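Local coordinates for TT1696 protein (Thermus thermophilus, PDB 1UFB) that is of unknown function but carries a HEPN-type helical domain and may bind DNA, at residues A[56-61]-A[81-86]; A[36-41]-A[117-122]; A[40-45]-A[60-65]. One frame throughout, in Å; residues are numbered along the deposited sequence.

Interaction 1 (A[56-61]-A[81-86])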
ATOM      1  N   HIS A  56      -0.184   5.019  10.956  1.00 21.58           N
ATOM      2  CA  HIS A  56       0.943   4.626  10.110  1.00 24.63           C
ATOM      3  C   HIS A  56       2.283   5.158  10.540  1.00 25.60           C
ATOM      4  O   HIS A  56       3.260   4.900   9.883  1.00 24.57           O
ATOM      5  CB  HIS A  56       0.601   5.058   8.659  1.00 20.69           C
ATOM      6  CG  HIS A  56      -0.729   4.537   8.233  1.00 24.47           C
ATOM      7  ND1 HIS A  56      -0.955   3.179   8.078  1.00 23.14           N
ATOM      8  CD2 HIS A  56      -1.935   5.155   8.065  1.00 23.04           C
ATOM      9  CE1 HIS A  56      -2.236   2.977   7.834  1.00 22.70           C
ATOM     10  NE2 HIS A  56      -2.855   4.154   7.826  1.00 25.04           N
ATOM     11  N   SER A  57       2.331   5.792  11.713  1.00 25.44           N
ATOM     12  CA  SER A  57       3.579   6.352  12.225  1.00 23.78           C
ATOM     13  C   SER A  57       4.351   5.334  13.058  1.00 23.80           C
ATOM     14  O   SER A  57       3.943   5.035  14.191  1.00 24.05           O
ATOM     15  CB  SER A  57       3.282   7.555  13.130  1.00 21.12           C
ATOM     16  OG  SER A  57       4.484   7.893  13.860  1.00 22.96           O
ATOM     17  N   ILE A  58       5.449   4.799  12.538  1.00 22.43           N
ATOM     18  CA  ILE A  58       6.126   3.887  13.399  1.00 23.30           C
ATOM     19  C   ILE A  58       6.783   4.650  14.621  1.00 25.18           C
ATOM     20  O   ILE A  58       7.030   4.077  15.714  1.00 23.55           O
ATOM     21  CB  ILE A  58       7.062   2.918  12.589  1.00 30.71           C
ATOM     22  CG1 ILE A  58       8.420   3.352  12.688  1.00 32.97           C
ATOM     23  CG2 ILE A  58       6.538   2.576  11.099  1.00 27.85           C
ATOM     24  CD1 ILE A  58       9.073   2.185  13.076  1.00 27.26           C
ATOM     25  N   LEU A  59       6.963   5.960  14.475  1.00 26.31           N
ATOM     26  CA  LEU A  59       7.416   6.781  15.633  1.00 27.09           C
ATOM     27  C   LEU A  59       6.364   6.697  16.751  1.00 26.45           C
ATOM     28  O   LEU A  59       6.717   6.510  17.936  1.00 29.00           O
ATOM     29  CB  LEU A  59       7.570   8.260  15.256  1.00 29.94           C
ATOM     30  CG  LEU A  59       8.926   8.774  14.765  1.00 33.56           C
ATOM     31  CD1 LEU A  59       8.875  10.329  14.649  1.00 29.02           C
ATOM     32  CD2 LEU A  59      10.027   8.389  15.850  1.00 31.68           C
ATOM     33  N   ASP A  60       5.088   6.902  16.431  1.00 24.59           N
ATOM     34  CA  ASP A  60       4.074   6.793  17.508  1.00 25.52           C
ATOM     35  C   ASP A  60       3.996   5.329  18.025  1.00 28.26           C
ATOM     36  O   ASP A  60       3.766   5.093  19.206  1.00 27.20           O
ATOM     37  CB  ASP A  60       2.660   7.121  17.032  1.00 23.43           C
ATOM     38  CG  ASP A  60       2.411   8.623  16.838  1.00 29.53           C
ATOM     39  OD1 ASP A  60       2.490   9.378  17.796  1.00 27.91           O
ATOM     40  OD2 ASP A  60       2.102   9.047  15.723  1.00 32.56           O
ATOM     41  N   LEU A  61       4.104   4.365  17.098  1.00 24.94           N
ATOM     42  CA  LEU A  61       4.018   2.953  17.443  1.00 28.27           C
ATOM     43  C   LEU A  61       5.077   2.544  18.476  1.00 26.02           C
ATOM     44  O   LEU A  61       4.791   1.726  19.382  1.00 27.72           O
ATOM     45  CB  LEU A  61       4.117   2.078  16.161  1.00 24.99           C
ATOM     46  CG  LEU A  61       2.785   2.216  15.366  1.00 28.13           C
ATOM     47  CD1 LEU A  61       2.883   1.456  14.008  1.00 24.69           C
ATOM     48  CD2 LEU A  61       1.626   1.665  16.167  1.00 26.79           C
ATOM     49  N   VAL A  81      12.814   7.531   9.266  1.00 28.53           N
ATOM     50  CA  VAL A  81      13.060   7.288   7.843  1.00 29.39           C
ATOM     51  C   VAL A  81      11.838   6.524   7.228  1.00 28.94           C
ATOM     52  O   VAL A  81      11.272   6.917   6.220  1.00 28.52           O
ATOM     53  CB  VAL A  81      14.294   6.466   7.690  1.00 29.09           C
ATOM     54  CG1 VAL A  81      14.536   6.075   6.172  1.00 27.30           C
ATOM     55  CG2 VAL A  81      15.516   7.299   8.288  1.00 34.00           C
ATOM     56  N   LEU A  82      11.428   5.450   7.865  1.00 27.55           N
ATOM     57  CA  LEU A  82      10.319   4.661   7.302  1.00 23.72           C
ATOM     58  C   LEU A  82       9.027   5.437   7.215  1.00 24.60           C
ATOM     59  O   LEU A  82       8.202   5.205   6.324  1.00 24.19           O
ATOM     60  CB  LEU A  82      10.147   3.402   8.160  1.00 24.91           C
ATOM     61  CG  LEU A  82      11.294   2.370   8.040  1.00 21.71           C
ATOM     62  CD1 LEU A  82      11.120   1.286   9.131  1.00 27.58           C
ATOM     63  CD2 LEU A  82      11.253   1.697   6.628  1.00 23.40           C
ATOM     64  N   ASP A  83       8.861   6.418   8.091  1.00 24.46           N
ATOM     65  CA  ASP A  83       7.603   7.153   8.155  1.00 27.39           C
ATOM     66  C   ASP A  83       7.340   7.974   6.931  1.00 29.77           C
ATOM     67  O   ASP A  83       6.203   8.214   6.563  1.00 32.87           O
ATOM     68  CB  ASP A  83       7.527   8.002   9.451  1.00 27.51           C
ATOM     69  CG  ASP A  83       7.037   7.164  10.649  1.00 29.94           C
ATOM     70  OD1 ASP A  83       6.657   5.992  10.385  1.00 28.25           O
ATOM     71  OD2 ASP A  83       7.015   7.641  11.829  1.00 27.60           O
ATOM     72  N   LYS A  84       8.395   8.335   6.257  1.00 28.26           N
ATOM     73  CA  LYS A  84       8.282   9.075   5.004  1.00 29.82           C
ATOM     74  C   LYS A  84       7.942   8.162   3.838  1.00 26.20           C
ATOM     75  O   LYS A  84       7.834   8.639   2.707  1.00 25.85           O
ATOM     76  CB  LYS A  84       9.601   9.727   4.653  1.00 30.80           C
ATOM     77  CG  LYS A  84      10.115  10.601   5.772  1.00 37.30           C
ATOM     78  CD  LYS A  84       9.099  11.683   6.141  1.00 41.31           C
ATOM     79  CE  LYS A  84       9.876  12.910   6.613  1.00 46.91           C
ATOM     80  NZ  LYS A  84      11.304  12.794   6.125  1.00 47.25           N
ATOM     81  N   TYR A  85       7.783   6.859   4.078  1.00 25.49           N
ATOM     82  CA  TYR A  85       7.473   5.942   2.954  1.00 20.96           C
ATOM     83  C   TYR A  85       6.009   5.496   2.889  1.00 23.35           C
ATOM     84  O   TYR A  85       5.667   4.713   1.993  1.00 22.14           O
ATOM     85  CB  TYR A  85       8.373   4.695   3.000  1.00 23.32           C
ATOM     86  CG  TYR A  85       9.872   5.036   2.872  1.00 24.34           C
ATOM     87  CD1 TYR A  85      10.855   4.235   3.484  1.00 25.35           C
ATOM     88  CD2 TYR A  85      10.285   6.126   2.114  1.00 26.44           C
ATOM     89  CE1 TYR A  85      12.247   4.514   3.343  1.00 24.63           C
ATOM     90  CE2 TYR A  85      11.683   6.411   1.950  1.00 28.66           C
ATOM     91  CZ  TYR A  85      12.641   5.589   2.574  1.00 29.46           C
ATOM     92  OH  TYR A  85      14.008   5.778   2.411  1.00 31.36           O
ATOM     93  N   TYR A  86       5.174   5.921   3.849  1.00 21.50           N
ATOM     94  CA  TYR A  86       3.787   5.495   3.799  1.00 19.62           C
ATOM     95  C   TYR A  86       3.011   6.182   2.635  1.00 19.96           C
ATOM     96  O   TYR A  86       2.382   5.527   1.806  1.00 19.84           O
ATOM     97  CB  TYR A  86       3.109   5.726   5.165  1.00 20.29           C
ATOM     98  CG  TYR A  86       1.636   5.410   5.128  1.00 21.67           C
ATOM     99  CD1 TYR A  86       1.177   4.087   4.938  1.00 22.85           C
ATOM    100  CD2 TYR A  86       0.689   6.473   5.129  1.00 24.15           C
ATOM    101  CE1 TYR A  86      -0.252   3.834   4.735  1.00 24.97           C
ATOM    102  CE2 TYR A  86      -0.650   6.248   4.921  1.00 27.67           C
ATOM    103  CZ  TYR A  86      -1.121   4.948   4.733  1.00 24.83           C
ATOM    104  OH  TYR A  86      -2.472   4.836   4.611  1.00 29.64           O
TER
HETATM  105  O   HOH W   1       3.844   7.638   8.356  1.00 34.97           O

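Interaction 2 (A[36-41]-A[117-122])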
ATOM      1  N   GLN A  36       5.312  -0.918   5.745  1.00 19.52           N
ATOM      2  CA  GLN A  36       4.166  -1.740   6.126  1.00 20.10           C
ATOM      3  C   GLN A  36       4.598  -2.920   7.001  1.00 22.16           C
ATOM      4  O   GLN A  36       3.849  -3.348   7.910  1.00 21.92           O
ATOM      5  CB  GLN A  36       3.428  -2.245   4.869  1.00 20.24           C
ATOM      6  CG  GLN A  36       2.577  -1.180   4.172  1.00 18.16           C
ATOM      7  CD  GLN A  36       1.345  -0.825   5.019  1.00 21.53           C
ATOM      8  OE1 GLN A  36       1.289   0.213   5.792  1.00 22.31           O
ATOM      9  NE2 GLN A  36       0.342  -1.674   4.899  1.00 17.84           N
ATOM     10  N   ALA A  37       5.803  -3.467   6.715  1.00 22.34           N
ATOM     11  CA  ALA A  37       6.327  -4.566   7.558  1.00 21.03           C
ATOM     12  C   ALA A  37       6.539  -4.022   8.960  1.00 19.83           C
ATOM     13  O   ALA A  37       6.118  -4.645   9.945  1.00 21.88           O
ATOM     14  CB  ALA A  37       7.659  -5.079   7.021  1.00 20.92           C
ATOM     15  N   ALA A  38       7.188  -2.855   9.048  1.00 20.01           N
ATOM     16  CA  ALA A  38       7.448  -2.281  10.372  1.00 22.06           C
ATOM     17  C   ALA A  38       6.172  -1.968  11.149  1.00 22.37           C
ATOM     18  O   ALA A  38       6.042  -2.230  12.355  1.00 23.04           O
ATOM     19  CB  ALA A  38       8.307  -0.987  10.254  1.00 22.75           C
ATOM     20  N   GLU A  39       5.206  -1.402  10.438  1.00 20.30           N
ATOM     21  CA  GLU A  39       3.943  -1.030  11.032  1.00 21.50           C
ATOM     22  C   GLU A  39       3.211  -2.278  11.596  1.00 21.78           C
ATOM     23  O   GLU A  39       2.702  -2.307  12.754  1.00 23.55           O
ATOM     24  CB  GLU A  39       3.088  -0.350   9.893  1.00 20.61           C
ATOM     25  CG  GLU A  39       1.786   0.316  10.468  1.00 21.35           C
ATOM     26  CD  GLU A  39       0.787   0.709   9.383  1.00 21.35           C
ATOM     27  OE1 GLU A  39       1.110   1.536   8.532  1.00 20.94           O
ATOM     28  OE2 GLU A  39      -0.349   0.199   9.411  1.00 20.14           O
ATOM     29  N   ALA A  40       3.065  -3.287  10.744  1.00 19.50           N
ATOM     30  CA  ALA A  40       2.343  -4.532  11.139  1.00 21.43           C
ATOM     31  C   ALA A  40       3.075  -5.232  12.353  1.00 22.75           C
ATOM     32  O   ALA A  40       2.403  -5.718  13.322  1.00 25.05           O
ATOM     33  CB  ALA A  40       2.248  -5.511   9.895  1.00 20.76           C
ATOM     34  N   ALA A  41       4.399  -5.230  12.304  1.00 23.61           N
ATOM     35  CA  ALA A  41       5.177  -5.871  13.398  1.00 22.97           C
ATOM     36  C   ALA A  41       4.917  -5.141  14.688  1.00 23.27           C
ATOM     37  O   ALA A  41       4.660  -5.802  15.728  1.00 26.25           O
ATOM     38  CB  ALA A  41       6.672  -5.847  13.099  1.00 22.50           C
ATOM     39  N   GLN A 117      13.797  -4.587   8.907  1.00 24.73           N
ATOM     40  CA  GLN A 117      14.280  -5.820   9.561  1.00 28.53           C
ATOM     41  C   GLN A 117      14.682  -5.546  11.017  1.00 26.07           C
ATOM     42  O   GLN A 117      14.422  -6.356  11.923  1.00 29.10           O
ATOM     43  CB  GLN A 117      15.469  -6.416   8.753  1.00 30.60           C
ATOM     44  CG  GLN A 117      16.126  -7.521   9.462  1.00 34.92           C
ATOM     45  CD  GLN A 117      15.134  -8.646   9.810  1.00 39.32           C
ATOM     46  OE1 GLN A 117      14.191  -8.937   9.059  1.00 36.97           O
ATOM     47  NE2 GLN A 117      15.365  -9.289  10.938  1.00 40.47           N
ATOM     48  N   LYS A 118      15.308  -4.404  11.272  1.00 25.36           N
ATOM     49  CA  LYS A 118      15.649  -4.050  12.680  1.00 29.81           C
ATOM     50  C   LYS A 118      14.395  -3.973  13.545  1.00 29.73           C
ATOM     51  O   LYS A 118      14.357  -4.450  14.715  1.00 29.10           O
ATOM     52  CB  LYS A 118      16.315  -2.676  12.741  1.00 32.70           C
ATOM     53  CG  LYS A 118      17.646  -2.577  12.109  1.00 36.72           C
ATOM     54  CD  LYS A 118      18.215  -1.219  12.483  1.00 42.55           C
ATOM     55  CE  LYS A 118      19.437  -0.876  11.625  1.00 48.42           C
ATOM     56  NZ  LYS A 118      19.979   0.501  12.042  1.00 52.01           N
ATOM     57  N   ILE A 119      13.337  -3.384  12.977  1.00 30.30           N
ATOM     58  CA  ILE A 119      12.082  -3.270  13.719  1.00 24.18           C
ATOM     59  C   ILE A 119      11.491  -4.651  13.995  1.00 27.54           C
ATOM     60  O   ILE A 119      11.080  -4.954  15.138  1.00 29.42           O
ATOM     61  CB  ILE A 119      11.045  -2.419  12.954  1.00 27.58           C
ATOM     62  CG1 ILE A 119      11.579  -0.977  12.767  1.00 28.66           C
ATOM     63  CG2 ILE A 119       9.688  -2.437  13.703  1.00 23.62           C
ATOM     64  CD1 ILE A 119      11.541  -0.087  13.989  1.00 33.31           C
ATOM     65  N   LEU A 120      11.443  -5.489  12.956  1.00 25.41           N
ATOM     66  CA  LEU A 120      10.919  -6.848  13.068  1.00 27.27           C
ATOM     67  C   LEU A 120      11.694  -7.648  14.112  1.00 24.32           C
ATOM     68  O   LEU A 120      11.086  -8.381  14.934  1.00 28.10           O
ATOM     69  CB  LEU A 120      11.086  -7.595  11.735  1.00 27.52           C
ATOM     70  CG  LEU A 120       9.737  -7.828  11.076  1.00 37.52           C
ATOM     71  CD1 LEU A 120       8.903  -8.783  11.999  1.00 40.24           C
ATOM     72  CD2 LEU A 120       9.071  -6.410  10.890  1.00 38.97           C
ATOM     73  N   ALA A 121      13.007  -7.487  14.090  1.00 25.14           N
ATOM     74  CA  ALA A 121      13.874  -8.301  15.024  1.00 28.38           C
ATOM     75  C   ALA A 121      13.646  -7.859  16.465  1.00 28.99           C
ATOM     76  O   ALA A 121      13.585  -8.680  17.365  1.00 32.14           O
ATOM     77  CB  ALA A 121      15.362  -8.163  14.620  1.00 28.88           C
ATOM     78  N   PHE A 122      13.507  -6.560  16.666  1.00 29.24           N
ATOM     79  CA  PHE A 122      13.222  -5.976  17.996  1.00 32.43           C
ATOM     80  C   PHE A 122      11.865  -6.560  18.438  1.00 33.98           C
ATOM     81  O   PHE A 122      11.710  -7.091  19.552  1.00 34.33           O
ATOM     82  CB  PHE A 122      13.186  -4.438  17.851  1.00 34.08           C
ATOM     83  CG  PHE A 122      12.489  -3.700  18.976  1.00 38.97           C
ATOM     84  CD1 PHE A 122      13.150  -3.406  20.166  1.00 38.54           C
ATOM     85  CD2 PHE A 122      11.151  -3.288  18.824  1.00 39.37           C
ATOM     86  CE1 PHE A 122      12.487  -2.723  21.193  1.00 39.00           C
ATOM     87  CE2 PHE A 122      10.480  -2.601  19.852  1.00 38.01           C
ATOM     88  CZ  PHE A 122      11.148  -2.322  21.034  1.00 36.35           C
TER

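Interaction 3 (A[40-45]-A[60-65])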
ATOM      1  N   ALA A  40       3.065  -3.287  10.744  1.00 19.50           N
ATOM      2  CA  ALA A  40       2.343  -4.532  11.139  1.00 21.43           C
ATOM      3  C   ALA A  40       3.075  -5.232  12.353  1.00 22.75           C
ATOM      4  O   ALA A  40       2.403  -5.718  13.322  1.00 25.05           O
ATOM      5  CB  ALA A  40       2.248  -5.511   9.895  1.00 20.76           C
ATOM      6  N   ALA A  41       4.399  -5.230  12.304  1.00 23.61           N
ATOM      7  CA  ALA A  41       5.177  -5.871  13.398  1.00 22.97           C
ATOM      8  C   ALA A  41       4.917  -5.141  14.688  1.00 23.27           C
ATOM      9  O   ALA A  41       4.660  -5.802  15.728  1.00 26.25           O
ATOM     10  CB  ALA A  41       6.672  -5.847  13.099  1.00 22.50           C
ATOM     11  N   LEU A  42       4.964  -3.785  14.668  1.00 22.20           N
ATOM     12  CA  LEU A  42       4.717  -3.055  15.897  1.00 22.30           C
ATOM     13  C   LEU A  42       3.277  -3.195  16.346  1.00 24.20           C
ATOM     14  O   LEU A  42       3.032  -3.280  17.516  1.00 24.93           O
ATOM     15  CB  LEU A  42       5.133  -1.577  15.780  1.00 23.31           C
ATOM     16  CG  LEU A  42       6.660  -1.417  15.702  1.00 23.42           C
ATOM     17  CD1 LEU A  42       7.069  -0.036  15.376  1.00 18.40           C
ATOM     18  CD2 LEU A  42       7.256  -1.792  17.105  1.00 24.51           C
ATOM     19  N   LYS A  43       2.311  -3.232  15.426  1.00 24.53           N
ATOM     20  CA  LYS A  43       0.916  -3.411  15.843  1.00 24.91           C
ATOM     21  C   LYS A  43       0.820  -4.806  16.522  1.00 27.14           C
ATOM     22  O   LYS A  43       0.149  -4.960  17.527  1.00 27.29           O
ATOM     23  CB  LYS A  43       0.001  -3.262  14.605  1.00 23.94           C
ATOM     24  CG  LYS A  43      -0.259  -1.754  14.339  1.00 19.05           C
ATOM     25  CD  LYS A  43      -1.032  -1.484  13.066  1.00 19.60           C
ATOM     26  CE  LYS A  43      -1.212   0.049  12.939  1.00 21.28           C
ATOM     27  NZ  LYS A  43      -2.052   0.280  11.616  1.00 23.24           N
ATOM     28  N   GLY A  44       1.563  -5.795  16.018  1.00 26.82           N
ATOM     29  CA  GLY A  44       1.532  -7.096  16.646  1.00 28.86           C
ATOM     30  C   GLY A  44       2.170  -7.048  18.043  1.00 31.09           C
ATOM     31  O   GLY A  44       1.631  -7.637  18.979  1.00 32.23           O
ATOM     32  N   LEU A  45       3.286  -6.348  18.199  1.00 29.61           N
ATOM     33  CA  LEU A  45       3.894  -6.205  19.538  1.00 28.94           C
ATOM     34  C   LEU A  45       2.881  -5.528  20.470  1.00 30.19           C
ATOM     35  O   LEU A  45       2.710  -5.938  21.636  1.00 26.30           O
ATOM     36  CB  LEU A  45       5.181  -5.381  19.479  1.00 25.89           C
ATOM     37  CG  LEU A  45       5.748  -5.107  20.909  1.00 28.33           C
ATOM     38  CD1 LEU A  45       6.031  -6.452  21.632  1.00 28.75           C
ATOM     39  CD2 LEU A  45       7.026  -4.348  20.769  1.00 27.26           C
ATOM     40  N   ASP A  60       5.088   6.902  16.431  1.00 24.59           N
ATOM     41  CA  ASP A  60       4.074   6.793  17.508  1.00 25.52           C
ATOM     42  C   ASP A  60       3.996   5.329  18.025  1.00 28.26           C
ATOM     43  O   ASP A  60       3.766   5.093  19.206  1.00 27.20           O
ATOM     44  CB  ASP A  60       2.660   7.121  17.032  1.00 23.43           C
ATOM     45  CG  ASP A  60       2.411   8.623  16.838  1.00 29.53           C
ATOM     46  OD1 ASP A  60       2.490   9.378  17.796  1.00 27.91           O
ATOM     47  OD2 ASP A  60       2.102   9.047  15.723  1.00 32.56           O
ATOM     48  N   LEU A  61       4.104   4.365  17.098  1.00 24.94           N
ATOM     49  CA  LEU A  61       4.018   2.953  17.443  1.00 28.27           C
ATOM     50  C   LEU A  61       5.077   2.544  18.476  1.00 26.02           C
ATOM     51  O   LEU A  61       4.791   1.726  19.382  1.00 27.72           O
ATOM     52  CB  LEU A  61       4.117   2.078  16.161  1.00 24.99           C
ATOM     53  CG  LEU A  61       2.785   2.216  15.366  1.00 28.13           C
ATOM     54  CD1 LEU A  61       2.883   1.456  14.008  1.00 24.69           C
ATOM     55  CD2 LEU A  61       1.626   1.665  16.167  1.00 26.79           C
ATOM     56  N   LEU A  62       6.266   3.123  18.331  1.00 25.63           N
ATOM     57  CA  LEU A  62       7.360   2.871  19.245  1.00 25.04           C
ATOM     58  C   LEU A  62       7.181   3.646  20.547  1.00 28.27           C
ATOM     59  O   LEU A  62       7.558   3.171  21.587  1.00 26.66           O
ATOM     60  CB  LEU A  62       8.674   3.332  18.642  1.00 24.10           C
ATOM     61  CG  LEU A  62       9.287   2.419  17.562  1.00 26.87           C
ATOM     62  CD1 LEU A  62      10.492   3.125  16.903  1.00 24.47           C
ATOM     63  CD2 LEU A  62       9.718   1.119  18.180  1.00 24.70           C
ATOM     64  N   ALA A  63       6.666   4.868  20.464  1.00 28.16           N
ATOM     65  CA  ALA A  63       6.481   5.730  21.652  1.00 32.16           C
ATOM     66  C   ALA A  63       5.407   5.262  22.576  1.00 32.78           C
ATOM     67  O   ALA A  63       5.457   5.545  23.781  1.00 35.39           O
ATOM     68  CB  ALA A  63       6.146   7.193  21.213  1.00 33.25           C
ATOM     69  N   ASP A  64       4.420   4.573  22.039  1.00 32.61           N
ATOM     70  CA  ASP A  64       3.293   4.130  22.843  1.00 35.44           C
ATOM     71  C   ASP A  64       3.502   2.760  23.504  1.00 35.99           C
ATOM     72  O   ASP A  64       2.605   2.253  24.153  1.00 31.63           O
ATOM     73  CB  ASP A  64       2.024   4.075  21.962  1.00 37.38           C
ATOM     74  CG  ASP A  64       1.596   5.472  21.412  1.00 41.85           C
ATOM     75  OD1 ASP A  64       2.067   6.538  21.916  1.00 40.62           O
ATOM     76  OD2 ASP A  64       0.771   5.495  20.452  1.00 41.27           O
ATOM     77  N   LEU A  65       4.659   2.142  23.315  1.00 35.06           N
ATOM     78  CA  LEU A  65       4.892   0.819  23.926  1.00 36.27           C
ATOM     79  C   LEU A  65       4.989   0.860  25.468  1.00 38.63           C
ATOM     80  O   LEU A  65       5.397   1.877  26.038  1.00 36.92           O
ATOM     81  CB  LEU A  65       6.166   0.228  23.366  1.00 33.19           C
ATOM     82  CG  LEU A  65       6.086  -0.290  21.939  1.00 31.43           C
ATOM     83  CD1 LEU A  65       7.521  -0.583  21.462  1.00 30.30           C
ATOM     84  CD2 LEU A  65       5.124  -1.488  21.850  1.00 28.65           C
TER

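Interaction 1 (A[56-61]-A[81-86])
At the N-terminus of helix 58-63, Asp83, from the end region of helix 73-83, accepts from the first amides, beside the stacked His56 and Tyr86. Ser57, at the N-cap, accepts from Asp60 N through OG at 2.8 Å, its OG lying anti to the backbone N (chi1 167°). Asp83 serves the two amides that follow Ser57. Ile58 N donates to Asp83 OD1 at 2.7 Å, on the syn lone pair, while Leu59 N reaches Asp83 OD2 at 3.1 Å, also on the syn side but 17° out of the carboxylate plane. Gripped through both oxygens, the carboxylate is fixed in rotation, and its charge probably interacts favourably with the helix dipole. Next to the cap, the His56 and Tyr86 rings form an offset stack, centroids 3.8 Å apart and planes at 3°. His56 CB also makes a CH-pi contact over the face of Tyr86, 3.8 Å from its centroid. His56 ND1 is hydrogen-bonded to Glu39 OE1 on helix 27-48, and Tyr91 of the second subunit packs on His56. A water donates to Asp83 O and, weakly, to His56 O. A serine N-cap backed by a carboxylate is typical of helix N-termini, here joining two helices of the HEPN domain.

Interaction 2 (A[36-41]-A[117-122])
Leu120 turns its CD2 methyl into the groove beside Ala37 and Ala41, one helical turn apart on helix 27-48. Leu120 CD2 meets Ala41 CB at 3.3 Å, a close approach for two methyl carbons, so the exact placing of this leucine, whose chi1 of -110° is nearly eclipsed rather than staggered, is doubtful in detail. The other branch, Leu120 CD1, is 3.8 Å from Ala41 CB. Leu120 CD2 also lies 3.6 Å from Ala37 O, so one branch of the leucine spans both alanines. Ile119 instead points its CB toward the partner helix. Ile119 CG2, anti to the backbone N, comes 4.0 Å from Ala38 CB and 3.9 Å from Ala38 O. Small alanines on one helix against branched side chains on the other let the segment axes approach to 8.7 Å, nearly parallel at 17°. All the side chains that meet are apolar, and the contact is buried in the helical bundle. Helix 4-24 closes one flank, with Leu8 against Leu120 and Ala11 against Ala41; on another, Ile58 of helix 58-63 packs on both Ala38 and Ile119, and Leu82 of helix 73-83 also reaches Ala38.

Interaction 3 (A[40-45]-A[60-65])
Leu42, Leu45 and Lys43 of helix 27-48 pack on Leu61 and Leu62 of the short helix 58-63 and on Leu65 in the turn after it, as part of the HEPN helical bundle. In the apolar group, Leu42 occupies the middle: its CD1 comes 3.7 Å from Leu61 CB, and Leu42 CB lies 3.8 Å from Leu61 CB, so the two chains pass each other near their bases. With Leu42 CG anti to the carbonyl carbon (chi1 -70°), CD1 lies between Leu61 and Leu62, while Leu42 CD2 meets Leu62 CD2 at 4.0 Å. Ile119 and Val123 of helix 106-126 also pack on Leu42, placing it at the meeting of three helices. Farther along, Leu45 and Leu65 cross at about a right angle, the closest pair being Leu45 CD2 and Leu65 CD2 at 3.6 Å. A second kind of contact is made by a charged residue using its hydrocarbon stem. Lys43 is extended from CB to NZ, which carries the ammonium beyond the leucines to a salt bridge with Glu39 and a hydrogen bond to Gly55 O; Tyr91 of the second subunit packs on the same side chain. On the way, Lys43 CG passes 4.3 Å from Leu61 CD2.

How the interactions relate
Interactions 2 and 3 are buried and apolar in their side chains, whereas interaction 1 lies at the surface and relies on a carboxylate at a helix start, a ring stack and a water. Helix 27-48 serves both interaction 2, where its alanines meet helix 106-126, and interaction 3, where leucines face helix 58-63; that short helix in turn is fixed at its start by interaction 1. Side chains tie the three together: Ile58 CD1 of interaction 1 touches Ile119 CD1 of interaction 2 at 3.5 Å and Leu42 CD1 of interaction 3 at 3.8 Å. Phe122 of segment 117-122 meets Leu45 and Leu65. Glu39, hydrogen-bonded to His56 and salt-bridged to Lys43, also bonds to Tyr91 of the second subunit.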